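Local coordinates for hemopexin fold protein CP4 (Vigna unguiculata, PDB 3OYO), which is a seed protein with the four-bladed beta-propeller fold of haemopexins and a bound calcium ion, its precise role not firmly established, at residues A[107-112]-A[146-151]; A[116-121]-A[130-135]; A[134-139]-A[152-157]; A[170-175]-A[185-190]. One frame throughout, in Å; residues are numbered along the deposited sequence.

All four contacts belong to a four-bladed propeller, and three of them involve one blade. Contact 1 is a surface contact at the outer strand 147-154, apolar and water-bridged, with no direct hydrogen bond. Contact 3 pairs that strand with 137-142 and mixes backbone bonds with polar side chains. Contact 2 pairs the inner strands 120-123 and 129-134 of the same blade, shares Lys-134 and Gly-135 with contact 3, and gives one carbonyl to calcium. Contact 4 repeats this pattern in the next blade and is the more buried. Contacts 2 and 4 touch through Ser-120 OG and Ile-171 O; contacts 1 and 4 do not meet.

Contact 1 of 4, residues A[107-112]-A[146-151]; sequences PVLNNT and KQLVGN
Val-108 and Leu-148 carry a small apolar surface contact, in which a loop packs on the outer strand of a blade. Residues 107-109 form a short 3-10 turn after helix 102-105. Residues 147-149 begin strand 147-154. The Val-108 and Leu-148 side chains slide past each other in opposite directions. Val-108 CG2 lies 3.6 Å from Leu-148 CD2. The same methyl of Leu-148 also meets Leu-109 CD2 at 3.8 Å, so it touches two neighbouring residues of the 3-10 segment. The other branch of Val-108, CG1, sits 3.3 Å from Lys-146 O. It stands opposite the carbonyl carbon of its own residue (chi1 -65°), and this puts it also beside Gln-147 OE1, at 3.6 Å. The bend of the Gln-147 chain at chi2 brings its amide back to this methyl.

No hydrogen bond joins the segments directly. One water bridges them, accepting from Val-108 N at 3.1 Å and donating to Lys-146 O at 2.6 Å. In the haemopexin propeller this is the rim of a blade, where the linker from the preceding blade runs past the fourth strand. Lys-146 and Gln-147 both face Ala-142 in a G1 beta bulge. Lys-146 NZ bonds to Met-105 O, next to the turn. Behind Val-108, Leu-109 reaches inward to Leu-132 and Ile-118. A type II turn follows, and in it Leu-109 O accepts from both Thr-112 N and Thr-112 OG1, the latter at 2.6 Å.

Contact 2 of 4, residues A[116-121]-A[130-135]; sequences DSIDSA and VYLFKG. With CA (calcium ion), chain C.
Asp-119 meets strand 129-134 while its own carbonyl O binds the calcium ion at 2.4 Å. Its side chain turns the other way, to the end of the strand. There OD2 accepts from Gly-135 N at 2.8 Å, from above the carboxylate plane (42° out of it). A water donates to the same OD2 and to Gly-135 O.

Behind this, Phe-133 O faces two amides, Asp-119 N and Ser-120 N. Both bonds are weak, and the pair makes a classic beta bulge. Phe-133 N returns a straighter bond to Ser-120 O, at 2.9 Å. Ser-120 OG reaches out to Ile-171 O in the next blade.

Further along, Lys-134 crosses Asp-119 at about a right angle. Bends at chi2 and chi4 carry its amine to Ser-117, where NZ bonds to both O and OG, each at 3.0 Å. Val-113 O is a third partner of this amine. On the face of the sheet that carries Ala-121 and Leu-132, Ala-121 CB lies 3.7 Å from Leu-132 CD2. Ile-118 CD1 reaches Leu-132 CD1 from the loop before the strand.

Asn-5, Asp-63 and Asp-172 also give carbonyls to the ion, completing the ring of four backbone carbonyls, each from just before the first strand of a blade, in the central channel of a haemopexin propeller.

Contact 3 of 4, residues A[134-139]-A[152-157]; sequences KGNKYV and IRNIGD
Strands 137-139 and 152-154 run antiparallel, with their axes 4.6 Å apart at closest approach and 141° between their directions. They belong to the third and fourth strands of a propeller blade, joined as a beta hairpin. Tyr-138 and Arg-153 form the hydrogen-bonded pair. Each N donates to the other's O at 2.9 Å. Lys-137 and Asn-154 form the neighbouring non-hydrogen-bonded pair. Past it, Ile-155 N donates to Asn-136 O at 2.8 Å, so the pairing extends into the first residue of helix 155-158.

Lys-137 and Asn-154 point the same way. The lysine chain folds at chi2 and chi4, and NZ donates to Asn-154 OD1 at 3.0 Å, 18° from the carbonyl plane. The other end of this amide is held too, since ND2 donates to Asp-157 OD2. A methionine in place of Lys-137 would probably leave Asn-154 OD1 without this donor and its amide freer to turn about ND2.

Val-139 CG2 packs on Ile-152 CG1, and Ile-155 CD1 rests near Gly-135 O. The Tyr-138 ring lies alongside Arg-153, with ring and guanidinium planes 47° apart. Its edge carbon CE1 is 3.4 Å from Asn-154 O, near the ring plane. Tyr-138 OH and Arg-153 NH1 do not bond directly; a water joins them, 2.6 Å from OH and 2.8 Å from NH1.

Contact 4 of 4, residues A[170-175]-A[185-190]; sequences GIDACF and LFKGQN. With CA (calcium ion), chain C.
Phe-186 pairs with Ala-173 at the open end of the hairpin of strands 173-176 and 182-187. Phe-186 N donates to Ala-173 O at 2.6 Å. Phe-186 O takes Ala-173 N and, weakly, Asp-172 N, which makes a classic beta bulge. Beside the bulge, Asp-172 O binds the calcium ion at 2.5 Å.

Two polar side chains tie the strand ends. Gly-188 N reaches Asp-172 OD2 at 2.7 Å, nearly along the C-O bond. Lys-187 NZ donates to Gly-170 O at 2.9 Å, from 46° above the carbonyl plane, and also to Glu-166 O. A leucine in place of Lys-187 would probably leave both carbonyls without this donor and the loop 170-172 less firmly held to the strand.

Apolar contacts lie on both faces. Cys-174 CB and Ile-171 CD1 pack on the two methyls of Leu-185. On the Ala-173 face, the Phe-175 and Phe-186 rings meet edge to edge, CE1 to CE2 at 3.8 Å.

Cys-174 lies against Ser-120 and Phe-122 of strand 120-123, and Ile-171 against Phe-133 of strand 129-134. Beyond the hairpin, Leu-185 pairs with Val-192 of strand 190-195, and Gln-189 with Ile-212 at the start of helix 212-215.

Contact 1 of 4, residues A[107-112]-A[146-151]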
loop_
_atom_site.group_PDB
_atom_site.type_symbol
_atom_site.label_atom_id
_atom_site.label_comp_id
_atom_site.label_asym_id
_atom_site.label_seq_id
_atom_site.Cartn_x
_atom_site.Cartn_y
_atom_site.Cartn_z
ATOM N N PRO A 107 10.844 10.012 12.427
ATOM C CA PRO A 107 11.130 11.434 12.675
ATOM C C PRO A 107 11.399 12.303 11.442
ATOM O O PRO A 107 11.116 13.524 11.485
ATOM C CB PRO A 107 12.332 11.372 13.608
ATOM C CG PRO A 107 12.009 10.132 14.440
ATOM C CD PRO A 107 11.597 9.161 13.366
ATOM N N VAL A 108 11.911 11.709 10.355
ATOM C CA VAL A 108 12.156 12.473 9.126
ATOM C C VAL A 108 10.835 13.083 8.550
ATOM O O VAL A 108 10.859 14.056 7.754
ATOM C CB VAL A 108 12.840 11.626 8.018
ATOM C CG1 VAL A 108 14.282 11.173 8.445
ATOM C CG2 VAL A 108 11.913 10.434 7.595
ATOM N N LEU A 109 9.698 12.504 8.950
ATOM C CA LEU A 109 8.401 12.974 8.427
ATOM C C LEU A 109 7.788 14.051 9.331
ATOM O O LEU A 109 6.762 14.661 8.986
ATOM C CB LEU A 109 7.427 11.783 8.219
ATOM C CG LEU A 109 7.951 10.621 7.353
ATOM C CD1 LEU A 109 6.827 9.564 7.083
ATOM C CD2 LEU A 109 8.393 11.195 6.047
ATOM N N ASN A 110 8.426 14.303 10.470
ATOM C CA ASN A 110 7.940 15.302 11.402
ATOM C C ASN A 110 7.794 16.635 10.674
ATOM O O ASN A 110 8.692 17.037 9.944
ATOM C CB ASN A 110 8.869 15.435 12.588
ATOM C CG ASN A 110 8.176 15.998 13.802
ATOM O OD1 ASN A 110 7.159 16.664 13.687
ATOM N ND2 ASN A 110 8.719 15.727 14.978
ATOM N N ASN A 111 6.655 17.295 10.851
ATOM C CA ASN A 111 6.366 18.632 10.289
ATOM C C ASN A 111 6.221 18.667 8.787
ATOM O O ASN A 111 6.379 19.727 8.183
ATOM C CB ASN A 111 7.417 19.688 10.753
ATOM C CG ASN A 111 7.319 19.983 12.227
ATOM O OD1 ASN A 111 8.324 20.111 12.939
ATOM N ND2 ASN A 111 6.098 19.997 12.723
ATOM N N THR A 112 5.913 17.520 8.179
ATOM C CA THR A 112 5.686 17.433 6.742
ATOM C C THR A 112 4.225 17.074 6.544
ATOM O O THR A 112 3.501 16.787 7.508
ATOM C CB THR A 112 6.587 16.332 6.023
ATOM O OG1 THR A 112 6.217 15.009 6.485
ATOM C CG2 THR A 112 8.043 16.572 6.289
ATOM N N LYS A 146 15.575 4.594 8.074
ATOM C CA LYS A 146 14.441 5.481 8.341
ATOM C C LYS A 146 14.737 6.884 7.828
ATOM O O LYS A 146 14.158 7.854 8.318
ATOM C CB LYS A 146 14.060 5.495 9.836
ATOM C CG LYS A 146 13.302 4.263 10.316
ATOM C CD LYS A 146 12.811 4.484 11.733
ATOM C CE LYS A 146 12.069 3.286 12.239
ATOM N NZ LYS A 146 11.614 3.621 13.584
ATOM N N GLN A 147 15.658 6.969 6.860
ATOM C CA GLN A 147 16.063 8.236 6.271
ATOM C C GLN A 147 15.415 8.445 4.908
ATOM O O GLN A 147 15.111 7.502 4.201
ATOM C CB GLN A 147 17.588 8.336 6.189
ATOM C CG GLN A 147 18.293 8.238 7.577
ATOM C CD GLN A 147 17.718 9.229 8.656
ATOM O OE1 GLN A 147 17.795 10.466 8.505
ATOM N NE2 GLN A 147 17.149 8.660 9.757
ATOM N N LEU A 148 15.159 9.707 4.571
ATOM C CA LEU A 148 14.571 10.028 3.284
ATOM C C LEU A 148 15.623 9.906 2.187
ATOM O O LEU A 148 16.823 10.078 2.430
ATOM C CB LEU A 148 13.988 11.437 3.296
ATOM C CG LEU A 148 12.803 11.706 4.246
ATOM C CD1 LEU A 148 12.429 13.188 4.157
ATOM C CD2 LEU A 148 11.550 10.837 3.993
ATOM N N VAL A 149 15.165 9.587 0.984
ATOM C CA VAL A 149 16.040 9.488 -0.186
ATOM C C VAL A 149 15.461 10.462 -1.214
ATOM O O VAL A 149 14.375 10.238 -1.732
ATOM C CB VAL A 149 16.063 8.050 -0.831
ATOM C CG1 VAL A 149 16.980 8.031 -2.079
ATOM C CG2 VAL A 149 16.523 7.014 0.175
ATOM N N GLY A 150 16.210 11.511 -1.524
ATOM C CA GLY A 150 15.751 12.544 -2.450
ATOM C C GLY A 150 14.817 13.549 -1.781
ATOM O O GLY A 150 14.524 13.476 -0.571
ATOM N N ASN A 151 14.332 14.492 -2.577
ATOM C CA ASN A 151 13.399 15.489 -2.076
ATOM C C ASN A 151 11.948 15.072 -2.257
ATOM O O ASN A 151 11.635 14.231 -3.125
ATOM C CB ASN A 151 13.633 16.816 -2.788
ATOM C CG ASN A 151 14.988 17.430 -2.437
ATOM O OD1 ASN A 151 15.419 17.458 -1.267
ATOM N ND2 ASN A 151 15.650 17.919 -3.439
HETATM O O HOH W 1 12.972 8.849 10.428
#

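Contact 2 of 4, residues A[116-121]-A[130-135]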
loop_
_atom_site.group_PDB
_atom_site.type_symbol
_atom_site.label_atom_id
_atom_site.label_comp_id
_atom_site.label_asym_id
_atom_site.label_seq_id
_atom_site.Cartn_x
_atom_site.Cartn_y
_atom_site.Cartn_z
ATOM N N ASP A 116 0.674 13.829 9.411
ATOM C CA ASP A 116 -0.744 13.630 9.803
ATOM C C ASP A 116 -1.447 12.403 9.217
ATOM O O ASP A 116 -2.458 11.943 9.762
ATOM C CB ASP A 116 -1.563 14.900 9.574
ATOM C CG ASP A 116 -1.134 16.036 10.497
ATOM O OD1 ASP A 116 -0.882 15.789 11.713
ATOM O OD2 ASP A 116 -1.031 17.180 10.001
ATOM N N SER A 117 -0.894 11.872 8.124
ATOM C CA SER A 117 -1.401 10.682 7.458
ATOM C C SER A 117 -0.658 10.508 6.127
ATOM O O SER A 117 -0.074 11.447 5.588
ATOM C CB SER A 117 -2.915 10.779 7.184
ATOM O OG SER A 117 -3.191 11.701 6.115
ATOM N N ILE A 118 -0.708 9.293 5.597
ATOM C CA ILE A 118 -0.108 8.926 4.324
ATOM C C ILE A 118 -1.152 8.222 3.471
ATOM O O ILE A 118 -1.762 7.248 3.917
ATOM C CB ILE A 118 1.114 7.970 4.523
ATOM C CG1 ILE A 118 2.150 8.734 5.362
ATOM C CG2 ILE A 118 1.704 7.613 3.130
ATOM C CD1 ILE A 118 3.473 8.042 5.671
ATOM N N ASP A 119 -1.385 8.745 2.266
ATOM C CA ASP A 119 -2.384 8.141 1.373
ATOM C C ASP A 119 -2.090 6.687 1.003
ATOM O O ASP A 119 -2.953 5.862 1.113
ATOM C CB ASP A 119 -2.498 8.946 0.095
ATOM C CG ASP A 119 -3.144 10.291 0.333
ATOM O OD1 ASP A 119 -3.750 10.486 1.401
ATOM O OD2 ASP A 119 -3.014 11.152 -0.524
ATOM N N SER A 120 -0.876 6.397 0.517
ATOM C CA SER A 120 -0.555 5.027 0.113
ATOM C C SER A 120 0.986 4.949 0.024
ATOM O O SER A 120 1.677 5.928 0.300
ATOM C CB SER A 120 -1.196 4.676 -1.265
ATOM O OG SER A 120 -0.841 5.690 -2.194
ATOM N N ALA A 121 1.495 3.778 -0.319
ATOM C CA ALA A 121 2.963 3.545 -0.386
ATOM C C ALA A 121 3.214 2.150 -0.989
ATOM O O ALA A 121 2.398 1.231 -0.809
ATOM C CB ALA A 121 3.555 3.617 1.053
ATOM N N VAL A 130 11.130 2.803 -0.137
ATOM C CA VAL A 130 9.686 2.719 -0.214
ATOM C C VAL A 130 9.180 4.079 -0.639
ATOM O O VAL A 130 9.682 5.101 -0.188
ATOM C CB VAL A 130 9.050 2.359 1.144
ATOM C CG1 VAL A 130 7.513 2.392 1.052
ATOM C CG2 VAL A 130 9.566 0.981 1.664
ATOM N N TYR A 131 8.210 4.082 -1.538
ATOM C CA TYR A 131 7.588 5.290 -2.046
ATOM C C TYR A 131 6.383 5.616 -1.187
ATOM O O TYR A 131 5.490 4.804 -1.053
ATOM C CB TYR A 131 7.130 5.084 -3.485
ATOM C CG TYR A 131 8.229 5.009 -4.502
ATOM C CD1 TYR A 131 8.708 6.162 -5.135
ATOM C CD2 TYR A 131 8.795 3.779 -4.841
ATOM C CE1 TYR A 131 9.721 6.095 -6.096
ATOM C CE2 TYR A 131 9.828 3.697 -5.799
ATOM C CZ TYR A 131 10.282 4.863 -6.414
ATOM O OH TYR A 131 11.302 4.766 -7.347
ATOM N N LEU A 132 6.363 6.818 -0.628
ATOM C CA LEU A 132 5.221 7.301 0.155
ATOM C C LEU A 132 4.467 8.367 -0.639
ATOM O O LEU A 132 5.086 9.290 -1.210
ATOM C CB LEU A 132 5.690 7.878 1.508
ATOM C CG LEU A 132 6.665 7.075 2.392
ATOM C CD1 LEU A 132 7.025 7.911 3.629
ATOM C CD2 LEU A 132 6.090 5.726 2.817
ATOM N N PHE A 133 3.148 8.268 -0.669
ATOM C CA PHE A 133 2.301 9.231 -1.392
ATOM C C PHE A 133 1.305 9.962 -0.465
ATOM O O PHE A 133 0.640 9.332 0.356
ATOM C CB PHE A 133 1.512 8.524 -2.504
ATOM C CG PHE A 133 2.376 7.867 -3.514
ATOM C CD1 PHE A 133 3.039 8.632 -4.491
ATOM C CD2 PHE A 133 2.615 6.500 -3.449
ATOM C CE1 PHE A 133 3.874 8.015 -5.429
ATOM C CE2 PHE A 133 3.450 5.898 -4.339
ATOM C CZ PHE A 133 4.073 6.632 -5.356
ATOM N N LYS A 134 1.220 11.290 -0.600
ATOM C CA LYS A 134 0.306 12.100 0.247
ATOM C C LYS A 134 -0.103 13.284 -0.616
ATOM O O LYS A 134 0.719 14.124 -0.908
ATOM C CB LYS A 134 0.949 12.628 1.536
ATOM C CG LYS A 134 0.032 13.602 2.354
ATOM C CD LYS A 134 -1.314 12.959 2.774
ATOM C CE LYS A 134 -2.184 13.878 3.660
ATOM N NZ LYS A 134 -1.514 13.984 5.037
ATOM N N GLY A 135 -1.374 13.316 -1.020
ATOM C CA GLY A 135 -1.854 14.302 -1.978
ATOM C C GLY A 135 -1.085 14.165 -3.269
ATOM O O GLY A 135 -0.837 13.052 -3.731
HETATM CA CA CA C . -5.254 5.121 1.416
HETATM O O HOH W 2 -1.313 10.456 -2.721
#

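Contact 3 of 4, residues A[134-139]-A[152-157]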
loop_
_atom_site.group_PDB
_atom_site.type_symbol
_atom_site.label_atom_id
_atom_site.label_comp_id
_atom_site.label_asym_id
_atom_site.label_seq_id
_atom_site.Cartn_x
_atom_site.Cartn_y
_atom_site.Cartn_z
ATOM N N LYS A 134 1.220 11.290 -0.600
ATOM C CA LYS A 134 0.306 12.100 0.247
ATOM C C LYS A 134 -0.103 13.284 -0.616
ATOM O O LYS A 134 0.719 14.124 -0.908
ATOM C CB LYS A 134 0.949 12.628 1.536
ATOM C CG LYS A 134 0.032 13.602 2.354
ATOM C CD LYS A 134 -1.314 12.959 2.774
ATOM C CE LYS A 134 -2.184 13.878 3.660
ATOM N NZ LYS A 134 -1.514 13.984 5.037
ATOM N N GLY A 135 -1.374 13.316 -1.020
ATOM C CA GLY A 135 -1.854 14.302 -1.978
ATOM C C GLY A 135 -1.085 14.165 -3.269
ATOM O O GLY A 135 -0.837 13.052 -3.731
ATOM N N ASN A 136 -0.654 15.299 -3.817
ATOM C CA ASN A 136 0.088 15.321 -5.073
ATOM C C ASN A 136 1.603 15.218 -4.845
ATOM O O ASN A 136 2.372 15.420 -5.744
ATOM C CB ASN A 136 -0.273 16.607 -5.844
ATOM C CG ASN A 136 0.348 17.863 -5.215
ATOM O OD1 ASN A 136 0.714 17.879 -4.054
ATOM N ND2 ASN A 136 0.486 18.897 -5.997
ATOM N N LYS A 137 2.028 14.905 -3.635
ATOM C CA LYS A 137 3.437 14.770 -3.288
ATOM C C LYS A 137 3.814 13.317 -3.043
ATOM O O LYS A 137 2.972 12.502 -2.690
ATOM C CB LYS A 137 3.743 15.611 -2.015
ATOM C CG LYS A 137 3.640 17.121 -2.153
ATOM C CD LYS A 137 4.701 17.612 -3.142
ATOM C CE LYS A 137 4.944 19.149 -3.162
ATOM N NZ LYS A 137 3.681 19.917 -3.393
ATOM N N TYR A 138 5.097 12.997 -3.207
ATOM C CA TYR A 138 5.658 11.695 -2.859
ATOM C C TYR A 138 7.089 11.907 -2.394
ATOM O O TYR A 138 7.676 12.983 -2.615
ATOM C CB TYR A 138 5.642 10.711 -4.026
ATOM C CG TYR A 138 6.723 10.955 -5.032
ATOM C CD1 TYR A 138 6.530 11.849 -6.094
ATOM C CD2 TYR A 138 7.930 10.309 -4.929
ATOM C CE1 TYR A 138 7.538 12.083 -7.018
ATOM C CE2 TYR A 138 8.941 10.544 -5.833
ATOM C CZ TYR A 138 8.734 11.435 -6.866
ATOM O OH TYR A 138 9.747 11.643 -7.738
ATOM N N VAL A 139 7.636 10.906 -1.692
ATOM C CA VAL A 139 9.006 10.920 -1.274
ATOM C C VAL A 139 9.416 9.449 -1.047
ATOM O O VAL A 139 8.581 8.628 -0.652
ATOM C CB VAL A 139 9.176 11.711 0.067
ATOM C CG1 VAL A 139 8.695 10.864 1.251
ATOM C CG2 VAL A 139 10.585 12.169 0.252
ATOM N N ILE A 152 11.077 15.669 -1.438
ATOM C CA ILE A 152 9.642 15.533 -1.619
ATOM C C ILE A 152 9.307 16.169 -2.966
ATOM O O ILE A 152 9.709 17.317 -3.211
ATOM C CB ILE A 152 8.818 16.251 -0.491
ATOM C CG1 ILE A 152 9.217 15.705 0.901
ATOM C CG2 ILE A 152 7.331 16.004 -0.727
ATOM C CD1 ILE A 152 8.571 16.455 2.083
ATOM N N ARG A 153 8.591 15.453 -3.837
ATOM C CA ARG A 153 8.280 15.997 -5.175
ATOM C C ARG A 153 6.816 15.831 -5.564
ATOM O O ARG A 153 6.095 15.036 -4.962
ATOM C CB ARG A 153 9.179 15.334 -6.237
ATOM C CG ARG A 153 10.684 15.417 -5.919
ATOM C CD ARG A 153 11.471 14.514 -6.857
ATOM N NE ARG A 153 11.347 15.021 -8.235
ATOM C CZ ARG A 153 11.763 14.394 -9.334
ATOM N NH1 ARG A 153 12.340 13.203 -9.244
ATOM N NH2 ARG A 153 11.589 14.960 -10.536
ATOM N N ASN A 154 6.373 16.568 -6.564
ATOM C CA ASN A 154 5.031 16.325 -7.110
ATOM C C ASN A 154 5.042 15.043 -7.886
ATOM O O ASN A 154 6.024 14.750 -8.594
ATOM C CB ASN A 154 4.579 17.465 -8.040
ATOM C CG ASN A 154 4.510 18.791 -7.342
ATOM O OD1 ASN A 154 3.944 18.928 -6.266
ATOM N ND2 ASN A 154 5.104 19.782 -7.956
ATOM N N ILE A 155 3.955 14.272 -7.772
ATOM C CA ILE A 155 3.836 12.985 -8.462
ATOM C C ILE A 155 4.031 13.232 -9.961
ATOM O O ILE A 155 4.762 12.499 -10.642
ATOM C CB ILE A 155 2.460 12.298 -8.173
ATOM C CG1 ILE A 155 2.327 11.934 -6.673
ATOM C CG2 ILE A 155 2.316 11.053 -9.032
ATOM C CD1 ILE A 155 0.882 11.571 -6.203
ATOM N N GLY A 156 3.384 14.285 -10.449
ATOM C CA GLY A 156 3.445 14.666 -11.853
ATOM C C GLY A 156 4.816 14.953 -12.381
ATOM O O GLY A 156 5.099 14.666 -13.526
ATOM N N ASP A 157 5.670 15.514 -11.536
ATOM C CA ASP A 157 7.062 15.804 -11.903
ATOM C C ASP A 157 7.961 14.585 -11.831
ATOM O O ASP A 157 8.782 14.359 -12.737
ATOM C CB ASP A 157 7.640 16.893 -11.011
ATOM C CG ASP A 157 6.913 18.181 -11.162
ATOM O OD1 ASP A 157 6.534 18.522 -12.294
ATOM O OD2 ASP A 157 6.706 18.877 -10.157
HETATM O O HOH W 3 12.209 10.888 -7.719
#

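Contact 4 of 4, residues A[170-175]-A[185-190]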
loop_
_atom_site.group_PDB
_atom_site.type_symbol
_atom_site.label_atom_id
_atom_site.label_comp_id
_atom_site.label_asym_id
_atom_site.label_seq_id
_atom_site.Cartn_x
_atom_site.Cartn_y
_atom_site.Cartn_z
ATOM N N GLY A 170 -2.957 12.352 -6.448
ATOM C CA GLY A 170 -3.118 11.418 -5.358
ATOM C C GLY A 170 -3.345 9.990 -5.754
ATOM O O GLY A 170 -3.879 9.687 -6.839
ATOM N N ILE A 171 -2.936 9.103 -4.841
ATOM C CA ILE A 171 -3.049 7.666 -5.030
ATOM C C ILE A 171 -3.674 7.077 -3.750
ATOM O O ILE A 171 -3.053 7.130 -2.672
ATOM C CB ILE A 171 -1.635 6.988 -5.306
ATOM C CG1 ILE A 171 -0.980 7.615 -6.549
ATOM C CG2 ILE A 171 -1.772 5.463 -5.499
ATOM C CD1 ILE A 171 0.457 7.211 -6.889
ATOM N N ASP A 172 -4.863 6.483 -3.880
ATOM C CA ASP A 172 -5.541 5.881 -2.751
ATOM C C ASP A 172 -4.879 4.639 -2.196
ATOM O O ASP A 172 -4.948 4.398 -1.011
ATOM C CB ASP A 172 -7.005 5.577 -3.067
ATOM C CG ASP A 172 -7.851 6.810 -3.112
ATOM O OD1 ASP A 172 -7.690 7.699 -2.253
ATOM O OD2 ASP A 172 -8.714 6.908 -3.990
ATOM N N ALA A 173 -4.287 3.808 -3.042
ATOM C CA ALA A 173 -3.631 2.612 -2.563
ATOM C C ALA A 173 -2.732 2.107 -3.653
ATOM O O ALA A 173 -2.913 2.492 -4.824
ATOM C CB ALA A 173 -4.647 1.506 -2.138
ATOM N N CYS A 174 -1.769 1.259 -3.281
ATOM C CA CYS A 174 -0.851 0.664 -4.259
ATOM C C CYS A 174 -0.057 -0.407 -3.578
ATOM O O CYS A 174 -0.027 -0.443 -2.357
ATOM C CB CYS A 174 0.098 1.718 -4.853
ATOM S SG CYS A 174 0.883 2.854 -3.710
ATOM N N PHE A 175 0.538 -1.303 -4.342
ATOM C CA PHE A 175 1.426 -2.330 -3.806
ATOM C C PHE A 175 2.439 -2.800 -4.852
ATOM O O PHE A 175 2.210 -2.681 -6.063
ATOM C CB PHE A 175 0.644 -3.531 -3.245
ATOM C CG PHE A 175 -0.022 -4.400 -4.305
ATOM C CD1 PHE A 175 -1.163 -3.976 -4.965
ATOM C CD2 PHE A 175 0.512 -5.667 -4.615
ATOM C CE1 PHE A 175 -1.750 -4.791 -5.893
ATOM C CE2 PHE A 175 -0.047 -6.477 -5.535
ATOM C CZ PHE A 175 -1.170 -6.052 -6.205
ATOM N N LEU A 185 -1.478 0.752 -8.919
ATOM C CA LEU A 185 -1.916 1.996 -8.269
ATOM C C LEU A 185 -3.435 2.029 -8.280
ATOM O O LEU A 185 -4.044 1.624 -9.276
ATOM C CB LEU A 185 -1.366 3.245 -8.999
ATOM C CG LEU A 185 0.107 3.311 -9.441
ATOM C CD1 LEU A 185 0.421 4.728 -9.981
ATOM C CD2 LEU A 185 1.072 2.891 -8.307
ATOM N N PHE A 186 -4.048 2.499 -7.200
ATOM C CA PHE A 186 -5.530 2.486 -7.101
ATOM C C PHE A 186 -5.975 3.912 -6.750
ATOM O O PHE A 186 -5.342 4.583 -5.927
ATOM C CB PHE A 186 -6.009 1.495 -6.024
ATOM C CG PHE A 186 -5.652 0.060 -6.300
ATOM C CD1 PHE A 186 -6.517 -0.772 -7.037
ATOM C CD2 PHE A 186 -4.455 -0.474 -5.830
ATOM C CE1 PHE A 186 -6.183 -2.104 -7.275
ATOM C CE2 PHE A 186 -4.119 -1.800 -6.069
ATOM C CZ PHE A 186 -4.988 -2.623 -6.790
ATOM N N LYS A 187 -7.003 4.406 -7.443
ATOM C CA LYS A 187 -7.540 5.748 -7.203
ATOM C C LYS A 187 -9.059 5.697 -7.388
ATOM O O LYS A 187 -9.549 5.282 -8.439
ATOM C CB LYS A 187 -6.927 6.749 -8.176
ATOM C CG LYS A 187 -6.557 8.044 -7.563
ATOM C CD LYS A 187 -7.746 8.860 -7.090
ATOM C CE LYS A 187 -7.361 10.221 -6.489
ATOM N NZ LYS A 187 -6.403 11.003 -7.341
ATOM N N GLY A 188 -9.803 6.053 -6.353
ATOM C CA GLY A 188 -11.278 5.932 -6.367
ATOM C C GLY A 188 -11.745 4.527 -6.705
ATOM O O GLY A 188 -11.546 3.600 -5.911
ATOM N N GLN A 189 -12.333 4.376 -7.895
ATOM C CA GLN A 189 -12.866 3.125 -8.410
ATOM C C GLN A 189 -11.938 2.492 -9.457
ATOM O O GLN A 189 -12.178 1.366 -9.891
ATOM C CB GLN A 189 -14.198 3.383 -9.121
ATOM C CG GLN A 189 -15.297 3.943 -8.266
ATOM C CD GLN A 189 -16.614 4.141 -9.051
ATOM O OE1 GLN A 189 -17.606 4.608 -8.499
ATOM N NE2 GLN A 189 -16.616 3.775 -10.336
ATOM N N ASN A 190 -10.900 3.226 -9.850
ATOM C CA ASN A 190 -9.989 2.806 -10.901
ATOM C C ASN A 190 -8.598 2.371 -10.430
ATOM O O ASN A 190 -8.230 2.590 -9.270
ATOM C CB ASN A 190 -9.844 3.980 -11.893
ATOM C CG ASN A 190 -11.179 4.354 -12.506
ATOM O OD1 ASN A 190 -11.850 3.494 -13.087
ATOM N ND2 ASN A 190 -11.582 5.606 -12.374
HETATM CA CA CA C . -5.254 5.121 1.416
#